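HAD superfamily hydrolase (Brucella suis biovar 1, PDB 6NQ4) probably acts as a phosphatase of the haloacid dehalogenase superfamily, with a sodium ion and a phosphate held in its presumed active site. Local coordinates at residues 73-77 and 214-220; 241-246 and 260-265; 246-250 and 268-273. One frame throughout, in Å; residues are numbered along the deposited sequence.

Contact 1: residues 73-77 and 214-220. With PO4 (phosphate ion), chain G.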
loop_
_atom_site.group_PDB
_atom_site.type_symbol
_atom_site.label_atom_id
_atom_site.label_comp_id
_atom_site.label_asym_id
_atom_site.label_seq_id
_atom_site.Cartn_x
_atom_site.Cartn_y
_atom_site.Cartn_z
ATOM N N LEU A 73 -7.818 -7.047 2.558
ATOM C CA LEU A 73 -6.395 -6.869 2.301
ATOM C C LEU A 73 -6.182 -5.418 1.889
ATOM O O LEU A 73 -6.851 -4.925 0.975
ATOM C CB LEU A 73 -5.921 -7.825 1.214
ATOM C CG LEU A 73 -6.124 -9.308 1.544
ATOM C CD1 LEU A 73 -5.567 -10.173 0.415
ATOM C CD2 LEU A 73 -5.463 -9.645 2.867
ATOM N N VAL A 74 -5.309 -4.709 2.596
ATOM C CA VAL A 74 -5.104 -3.281 2.398
ATOM C C VAL A 74 -3.635 -3.103 2.034
ATOM O O VAL A 74 -2.747 -3.381 2.855
ATOM C CB VAL A 74 -5.467 -2.483 3.661
ATOM C CG1 VAL A 74 -5.259 -0.983 3.438
ATOM C CG2 VAL A 74 -6.924 -2.777 4.097
ATOM N N THR A 75 -3.370 -2.669 0.806
ATOM C CA THR A 75 -2.021 -2.657 0.268
ATOM C C THR A 75 -1.717 -1.323 -0.389
ATOM O O THR A 75 -2.589 -0.696 -0.987
ATOM C CB THR A 75 -1.845 -3.795 -0.780
ATOM O OG1 THR A 75 -0.567 -3.684 -1.417
ATOM C CG2 THR A 75 -2.921 -3.752 -1.856
ATOM N N ASN A 76 -0.468 -0.898 -0.287
ATOM C CA ASN A 76 -0.030 0.321 -0.967
ATOM C C ASN A 76 0.262 0.141 -2.465
ATOM O O ASN A 76 0.753 1.082 -3.100
ATOM C CB ASN A 76 1.164 0.959 -0.245
ATOM C CG ASN A 76 0.715 1.916 0.845
ATOM O OD1 ASN A 76 -0.479 2.239 0.939
ATOM N ND2 ASN A 76 1.647 2.406 1.646
ATOM N N SER A 77 -0.031 -1.015 -3.052
ATOM C CA SER A 77 0.117 -1.159 -4.493
ATOM C C SER A 77 -0.552 0.010 -5.213
ATOM O O SER A 77 -1.689 0.374 -4.867
ATOM C CB SER A 77 -0.545 -2.449 -4.961
ATOM O OG SER A 77 -0.479 -2.524 -6.377
ATOM N N GLY A 214 -2.554 6.618 0.194
ATOM C CA GLY A 214 -2.313 5.292 0.728
ATOM C C GLY A 214 -1.834 5.327 2.175
ATOM O O GLY A 214 -1.748 6.379 2.805
ATOM N N LYS A 215 -1.531 4.133 2.716
ATOM C CA LYS A 215 -1.088 4.032 4.105
ATOM C C LYS A 215 0.180 4.856 4.291
ATOM O O LYS A 215 1.093 4.762 3.468
ATOM C CB LYS A 215 -0.763 2.576 4.469
ATOM C CG LYS A 215 -1.944 1.600 4.305
ATOM C CD LYS A 215 -1.558 0.147 4.616
ATOM C CE LYS A 215 -0.633 -0.442 3.559
ATOM N NZ LYS A 215 -0.408 -1.909 3.757
ATOM N N PRO A 216 0.309 5.616 5.399
ATOM C CA PRO A 216 -0.516 5.653 6.617
ATOM C C PRO A 216 -1.657 6.674 6.582
ATOM O O PRO A 216 -2.271 6.927 7.627
ATOM C CB PRO A 216 0.486 6.110 7.674
ATOM C CG PRO A 216 1.375 7.082 6.898
ATOM C CD PRO A 216 1.527 6.441 5.528
ATOM N N HIS A 217 -1.949 7.241 5.412
ATOM C CA HIS A 217 -2.932 8.315 5.333
ATOM C C HIS A 217 -4.354 7.765 5.435
ATOM O O HIS A 217 -4.643 6.605 5.098
ATOM C CB HIS A 217 -2.715 9.127 4.058
ATOM C CG HIS A 217 -1.300 9.586 3.906
ATOM N ND1 HIS A 217 -0.813 10.707 4.542
ATOM C CD2 HIS A 217 -0.256 9.047 3.233
ATOM C CE1 HIS A 217 0.467 10.854 4.247
ATOM N NE2 HIS A 217 0.833 9.853 3.464
ATOM N N ARG A 218 -5.257 8.635 5.891
ATOM C CA ARG A 218 -6.606 8.186 6.221
ATOM C C ARG A 218 -7.427 7.659 5.045
ATOM O O ARG A 218 -8.229 6.739 5.271
ATOM C CB ARG A 218 -7.359 9.287 6.974
ATOM C CG ARG A 218 -8.661 8.792 7.566
ATOM C CD ARG A 218 -9.421 9.910 8.215
ATOM N NE ARG A 218 -8.683 10.465 9.332
ATOM C CZ ARG A 218 -8.857 11.700 9.790
ATOM N NH1 ARG A 218 -9.743 12.505 9.217
ATOM N NH2 ARG A 218 -8.139 12.136 10.812
ATOM N N PRO A 219 -7.318 8.186 3.805
ATOM C CA PRO A 219 -8.286 7.753 2.773
ATOM C C PRO A 219 -8.339 6.256 2.545
ATOM O O PRO A 219 -9.433 5.700 2.369
ATOM C CB PRO A 219 -7.852 8.525 1.528
ATOM C CG PRO A 219 -7.277 9.791 2.090
ATOM C CD PRO A 219 -6.520 9.331 3.324
ATOM N N ILE A 220 -7.200 5.569 2.561
ATOM C CA ILE A 220 -7.249 4.131 2.320
ATOM C C ILE A 220 -7.951 3.407 3.465
ATOM O O ILE A 220 -8.670 2.419 3.233
ATOM C CB ILE A 220 -5.833 3.584 2.031
ATOM C CG1 ILE A 220 -5.920 2.187 1.395
ATOM C CG2 ILE A 220 -4.945 3.598 3.286
ATOM C CD1 ILE A 220 -4.569 1.653 0.935
HETATM P P PO4 G . 2.062 -3.318 1.000
HETATM O O1 PO4 G . 2.963 -3.870 2.104
HETATM O O2 PO4 G . 1.241 -4.433 0.377
HETATM O O3 PO4 G . 3.138 -2.848 0.003
HETATM O O4 PO4 G . 1.270 -2.131 1.492
#
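The K215 chain runs over one face of the flat N76 carboxamide, K215 CE standing 3.8 Å from N76 CG and almost directly above it, while OD1 and ND2 bond at the edge. The pairing belongs to the phosphate pocket of a HAD fold: T75, ending strand 70-75, and K215, before helix 218-232, fit the motif II Thr/Ser and motif III Lys of the family. OD1 takes the N-H of K215 at 2.8 Å on an in-plane lone pair, though the N-H...O angle is only 138°. ND2 returns a straighter bond to K215 O (3.0 Å, 165°), and this two-point grip fixes which way round the amide sits. ND2 also reaches D183.

K215 bends at chi3 (-70°), bringing NZ to V74 O at 2.9 Å; salt bridges to D42 and D251 hold the same ammonium. V74 CG1 packs on I220 CD1 at 3.7 Å.

The phosphate, probably from the crystallisation liquor, is gripped by three groups here and by W44 N. T75 accepts the N-H of S77 in an ST turn, and its OG1 donates to phosphate O2 at 2.7 Å. Phosphate O4 receives both N76 N and K215 NZ, each at 2.8 Å.

Contact 2: residues 241-246 and 260-265. With NA (sodium ion), chain H.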
loop_
_atom_site.group_PDB
_atom_site.type_symbol
_atom_site.label_atom_id
_atom_site.label_comp_id
_atom_site.label_asym_id
_atom_site.label_seq_id
_atom_site.Cartn_x
_atom_site.Cartn_y
_atom_site.Cartn_z
ATOM N N ILE A 241 -11.687 -3.865 14.877
ATOM C CA ILE A 241 -10.897 -4.058 13.663
ATOM C C ILE A 241 -9.426 -4.155 14.046
ATOM O O ILE A 241 -8.910 -3.288 14.762
ATOM C CB ILE A 241 -11.118 -2.920 12.651
ATOM C CG1 ILE A 241 -12.609 -2.778 12.312
ATOM C CG2 ILE A 241 -10.301 -3.178 11.392
ATOM C CD1 ILE A 241 -12.935 -1.529 11.498
ATOM N N LEU A 242 -8.755 -5.205 13.570
ATOM C CA LEU A 242 -7.327 -5.404 13.786
ATOM C C LEU A 242 -6.548 -5.096 12.511
ATOM O O LEU A 242 -6.803 -5.703 11.465
ATOM C CB LEU A 242 -7.064 -6.853 14.196
ATOM C CG LEU A 242 -5.602 -7.220 14.480
ATOM C CD1 LEU A 242 -5.054 -6.441 15.680
ATOM C CD2 LEU A 242 -5.483 -8.729 14.666
ATOM N N GLY A 243 -5.573 -4.192 12.605
ATOM C CA GLY A 243 -4.632 -3.973 11.507
ATOM C C GLY A 243 -3.428 -4.894 11.647
ATOM O O GLY A 243 -2.927 -5.108 12.745
ATOM N N ILE A 244 -2.977 -5.452 10.523
ATOM C CA ILE A 244 -1.805 -6.333 10.493
ATOM C C ILE A 244 -0.837 -5.832 9.426
ATOM O O ILE A 244 -1.240 -5.612 8.283
ATOM C CB ILE A 244 -2.205 -7.785 10.163
ATOM C CG1 ILE A 244 -3.283 -8.300 11.121
ATOM C CG2 ILE A 244 -0.962 -8.694 10.156
ATOM C CD1 ILE A 244 -3.785 -9.679 10.790
ATOM N N GLY A 245 0.445 -5.706 9.766
ATOM C CA GLY A 245 1.413 -5.346 8.734
ATOM C C GLY A 245 2.833 -5.376 9.249
ATOM O O GLY A 245 3.079 -5.508 10.454
ATOM N N ASP A 246 3.769 -5.257 8.305
ATOM C CA ASP A 246 5.192 -5.255 8.629
ATOM C C ASP A 246 5.866 -3.906 8.422
ATOM O O ASP A 246 7.082 -3.802 8.600
ATOM C CB ASP A 246 5.963 -6.394 7.936
ATOM C CG ASP A 246 6.384 -6.065 6.500
ATOM O OD1 ASP A 246 5.689 -5.309 5.812
ATOM O OD2 ASP A 246 7.402 -6.609 6.032
ATOM N N LEU A 260 -7.049 1.990 15.293
ATOM C CA LEU A 260 -7.135 0.535 15.311
ATOM C C LEU A 260 -5.987 -0.076 16.103
ATOM O O LEU A 260 -4.854 0.422 16.072
ATOM C CB LEU A 260 -7.055 -0.047 13.894
ATOM C CG LEU A 260 -7.952 0.608 12.843
ATOM C CD1 LEU A 260 -7.756 -0.096 11.500
ATOM C CD2 LEU A 260 -9.425 0.608 13.256
ATOM N N ASP A 261 -6.290 -1.181 16.784
ATOM C CA ASP A 261 -5.250 -2.060 17.306
ATOM C C ASP A 261 -4.421 -2.606 16.148
ATOM O O ASP A 261 -4.914 -2.783 15.027
ATOM C CB ASP A 261 -5.883 -3.242 18.039
ATOM C CG ASP A 261 -6.596 -2.845 19.336
ATOM O OD1 ASP A 261 -6.482 -1.681 19.806
ATOM O OD2 ASP A 261 -7.284 -3.725 19.897
ATOM N N VAL A 262 -3.153 -2.897 16.423
ATOM C CA VAL A 262 -2.275 -3.365 15.369
ATOM C C VAL A 262 -1.503 -4.586 15.826
ATOM O O VAL A 262 -1.106 -4.724 16.990
ATOM C CB VAL A 262 -1.379 -2.269 14.740
ATOM C CG1 VAL A 262 -0.207 -1.941 15.628
ATOM C CG2 VAL A 262 -0.901 -2.696 13.344
ATOM N N LEU A 263 -1.350 -5.508 14.887
ATOM C CA LEU A 263 -0.489 -6.673 15.016
ATOM C C LEU A 263 0.689 -6.458 14.070
ATOM O O LEU A 263 0.508 -6.409 12.846
ATOM C CB LEU A 263 -1.245 -7.947 14.647
ATOM C CG LEU A 263 -0.398 -9.213 14.511
ATOM C CD1 LEU A 263 0.277 -9.551 15.824
ATOM C CD2 LEU A 263 -1.235 -10.380 14.047
ATOM N N TYR A 264 1.887 -6.322 14.636
ATOM C CA TYR A 264 3.101 -6.071 13.869
ATOM C C TYR A 264 3.764 -7.398 13.520
ATOM O O TYR A 264 3.951 -8.257 14.388
ATOM C CB TYR A 264 4.049 -5.211 14.712
ATOM C CG TYR A 264 5.400 -4.858 14.110
ATOM C CD1 TYR A 264 5.501 -4.271 12.854
ATOM C CD2 TYR A 264 6.572 -5.063 14.832
ATOM C CE1 TYR A 264 6.737 -3.925 12.322
ATOM C CE2 TYR A 264 7.799 -4.719 14.311
ATOM C CZ TYR A 264 7.881 -4.147 13.063
ATOM O OH TYR A 264 9.125 -3.802 12.566
ATOM N N ILE A 265 4.113 -7.566 12.247
ATOM C CA ILE A 265 4.800 -8.761 11.773
ATOM C C ILE A 265 6.293 -8.462 11.866
ATOM O O ILE A 265 6.892 -7.876 10.959
ATOM C CB ILE A 265 4.357 -9.144 10.360
ATOM C CG1 ILE A 265 2.834 -9.324 10.327
ATOM C CG2 ILE A 265 5.050 -10.442 9.903
ATOM C CD1 ILE A 265 2.312 -10.347 11.343
HETATM NA NA NA H . 4.463 -4.825 3.786
HETATM O O HOH W 1 -8.945 -2.183 17.066
HETATM O O HOH W 2 4.233 -2.501 4.654
HETATM O O HOH W 3 6.233 -4.355 2.120
#
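Four backbone hydrogen bonds tie G243 and G245 to the neighbouring strand, alternating in direction as parallel pairing requires. G243 N donates to D261 O and G243 O accepts from L263 N, the latter at 2.7 Å and nearly along the C=O axis. G245 repeats the pattern two residues on: its N-H gives to L263 O in the longest bond of the ladder (3.2 Å), and its carbonyl takes I265 N from above the carbonyl plane, 40° out of it. The axes of the two short segments run parallel within 23°, 4.5 Å apart at closest. CA-H...O contacts fill in between the bonds, among them I244 CA to L263 O at 3.3 Å.

Where the pairing opens at the start of the strands, a water lies between I241 O and D261 N, accepting from the latter.

Apolar contacts line the face bearing L242, I244 and L263. The I244 and L263 side chains run alongside each other off that face, I244 CG1 resting 4.1 Å from L263 CB. I244 CG2, set anti to the backbone N (its CG1 branch has chi1 -54°), reaches across to I265 CG1 at 3.9 Å. I241 CB meets L260 CD2 at 4.0 Å. On the face of V262 and Y264 the two glycines present no side chains, and the Y264 ring stands obliquely near G245 O and D246 O. Helix 248-258, which completes the beta-alpha-beta crossover between these strands, packs against V262 and Y264.

Metal coordination follows directly after the ladder: D246 OD1 binds the sodium ion at 2.4 Å, with D42 OD2, W44 O and two waters also among its ligands. The chemistry thus implies a backbone-bonded, largely apolar support that delivers one carboxylate to a cation at the C-terminal ends of the strands.

Contact 3: residues 246-250 and 268-273. With NA (sodium ion), chain H.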
loop_
_atom_site.group_PDB
_atom_site.type_symbol
_atom_site.label_atom_id
_atom_site.label_comp_id
_atom_site.label_asym_id
_atom_site.label_seq_id
_atom_site.Cartn_x
_atom_site.Cartn_y
_atom_site.Cartn_z
ATOM N N ASP A 246 3.769 -5.257 8.305
ATOM C CA ASP A 246 5.192 -5.255 8.629
ATOM C C ASP A 246 5.866 -3.906 8.422
ATOM O O ASP A 246 7.082 -3.802 8.600
ATOM C CB ASP A 246 5.963 -6.394 7.936
ATOM C CG ASP A 246 6.384 -6.065 6.500
ATOM O OD1 ASP A 246 5.689 -5.309 5.812
ATOM O OD2 ASP A 246 7.402 -6.609 6.032
ATOM N N GLY A 247 5.118 -2.858 8.057
ATOM C CA GLY A 247 5.685 -1.536 7.911
ATOM C C GLY A 247 5.350 -0.649 9.093
ATOM O O GLY A 247 4.181 -0.405 9.381
ATOM N N VAL A 248 6.383 -0.146 9.766
ATOM C CA VAL A 248 6.123 0.722 10.912
ATOM C C VAL A 248 5.506 2.040 10.461
ATOM O O VAL A 248 4.517 2.513 11.039
ATOM C CB VAL A 248 7.396 0.929 11.751
ATOM C CG1 VAL A 248 7.147 1.948 12.878
ATOM C CG2 VAL A 248 7.900 -0.406 12.323
ATOM N N LEU A 249 6.064 2.648 9.418
ATOM C CA LEU A 249 5.603 3.962 8.975
ATOM C C LEU A 249 4.405 3.906 8.033
ATOM O O LEU A 249 3.896 4.966 7.651
ATOM C CB LEU A 249 6.736 4.746 8.305
ATOM C CG LEU A 249 7.917 5.152 9.182
ATOM C CD1 LEU A 249 8.693 6.281 8.527
ATOM C CD2 LEU A 249 7.442 5.564 10.555
ATOM N N THR A 250 3.955 2.705 7.648
ATOM C CA THR A 250 2.746 2.547 6.839
ATOM C C THR A 250 1.679 1.827 7.652
ATOM O O THR A 250 0.715 2.460 8.081
ATOM C CB THR A 250 3.034 1.811 5.522
ATOM O OG1 THR A 250 3.747 0.592 5.796
ATOM C CG2 THR A 250 3.876 2.667 4.565
ATOM N N GLY A 268 9.128 -9.531 9.249
ATOM C CA GLY A 268 9.055 -9.086 7.877
ATOM C C GLY A 268 10.290 -8.322 7.437
ATOM O O GLY A 268 11.155 -7.953 8.234
ATOM N N VAL A 269 10.358 -8.075 6.127
ATOM C CA VAL A 269 11.442 -7.273 5.574
ATOM C C VAL A 269 11.336 -5.831 6.046
ATOM O O VAL A 269 12.351 -5.136 6.184
ATOM C CB VAL A 269 11.447 -7.369 4.035
ATOM C CG1 VAL A 269 12.496 -6.451 3.433
ATOM C CG2 VAL A 269 11.658 -8.811 3.589
ATOM N N HIS A 270 10.121 -5.348 6.301
ATOM C CA HIS A 270 9.913 -3.931 6.599
ATOM C C HIS A 270 10.381 -3.053 5.444
ATOM O O HIS A 270 10.931 -1.972 5.664
ATOM C CB HIS A 270 10.558 -3.497 7.925
ATOM C CG HIS A 270 10.470 -4.523 9.006
ATOM N ND1 HIS A 270 9.272 -5.005 9.488
ATOM C CD2 HIS A 270 11.440 -5.151 9.711
ATOM C CE1 HIS A 270 9.507 -5.896 10.435
ATOM N NE2 HIS A 270 10.816 -5.998 10.593
ATOM N N ALA A 271 10.131 -3.518 4.204
ATOM C CA ALA A 271 10.618 -2.806 3.024
ATOM C C ALA A 271 10.125 -1.364 2.987
ATOM O O ALA A 271 10.853 -0.463 2.558
ATOM C CB ALA A 271 10.222 -3.557 1.750
ATOM N N ALA A 272 8.882 -1.120 3.418
ATOM C CA ALA A 272 8.352 0.236 3.387
ATOM C C ALA A 272 9.085 1.184 4.327
ATOM O O ALA A 272 8.962 2.406 4.173
ATOM C CB ALA A 272 6.854 0.234 3.731
ATOM N N ASP A 273 9.847 0.657 5.287
ATOM C CA ASP A 273 10.577 1.459 6.265
ATOM C C ASP A 273 12.016 1.752 5.848
ATOM O O ASP A 273 12.734 2.417 6.603
ATOM C CB ASP A 273 10.614 0.736 7.619
ATOM C CG ASP A 273 9.255 0.644 8.283
ATOM O OD1 ASP A 273 8.436 1.581 8.123
ATOM O OD2 ASP A 273 9.017 -0.361 8.988
HETATM NA NA NA H . 4.463 -4.825 3.786
HETATM O O HOH W 4 8.146 -5.770 3.651
HETATM O O HOH W 5 7.006 -2.812 4.908
HETATM O O HOH W 2 4.233 -2.501 4.654
HETATM O O HOH W 3 6.233 -4.355 2.120
#
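D246 is held to the facing loop at two points, both on H270. The imidazole ND1-H points to D246 O at 2.7 Å, with the acceptor in the ring plane and the donor in the carbonyl plane, so an edge of the ring is used. The backbone N-H of H270 reaches D246 OD2 at 3.0 Å from above the carboxylate plane, 58° out of it.

Two waters extend this grip: one joins D246 OD2 to A271 N, while another joins OD1, the metal-binding oxygen, to A272 N. Both carboxylate oxygens therefore have partners beyond the sodium ion, which probably limits rotation of the group.

A second carboxylate, that of D273, meets the first turn of helix 248-258. OD2 receives V248 N at 2.8 Å and OD1 receives L249 N at 2.9 Å; each bond is nearly straight (168° and 170°) and uses a syn lone pair. The negative group would be expected to interact favourably with the helix dipole. Alongside, A272 CB rests against the T250 side chain, 3.7 Å from OG1 and 3.9 Å from CG2.

Further out, G268 O sits over one face of the imidazole, offset toward the rim, and the ring of Y264 also meets H270. D273 N bonds back to H270 O, closing the turn of the 3-10 segment 271-273. G247 N is bonded to D251 OD2, tying the N-cap residue to its own helix. The D273 carboxylate thus receives the first N-H groups of helix 248-258 beside the acidic metal site, an arrangement consistent with the motif IV region of the HAD fold.

The three contacts converge at the C-terminal ends of the parallel strands, beside the sodium ion and the phosphate. Contacts 2 and 3 share D246: contact 2 carries it to the metal, contact 3 holds it from the loop side. They also touch where I265 O lies 3.3 Å from H270 CE1. Contact 1 supplies the phosphate side; its centre is 13 Å from each of the others. It packs on contact 3, P216 CG 3.4 Å from L249 O, but stays about 6 Å from contact 2 at the nearest atoms. The D246 side chain is about 5 Å from the phosphate, the K215 side chain about 6 Å from the sodium ion; D42 joins both sites.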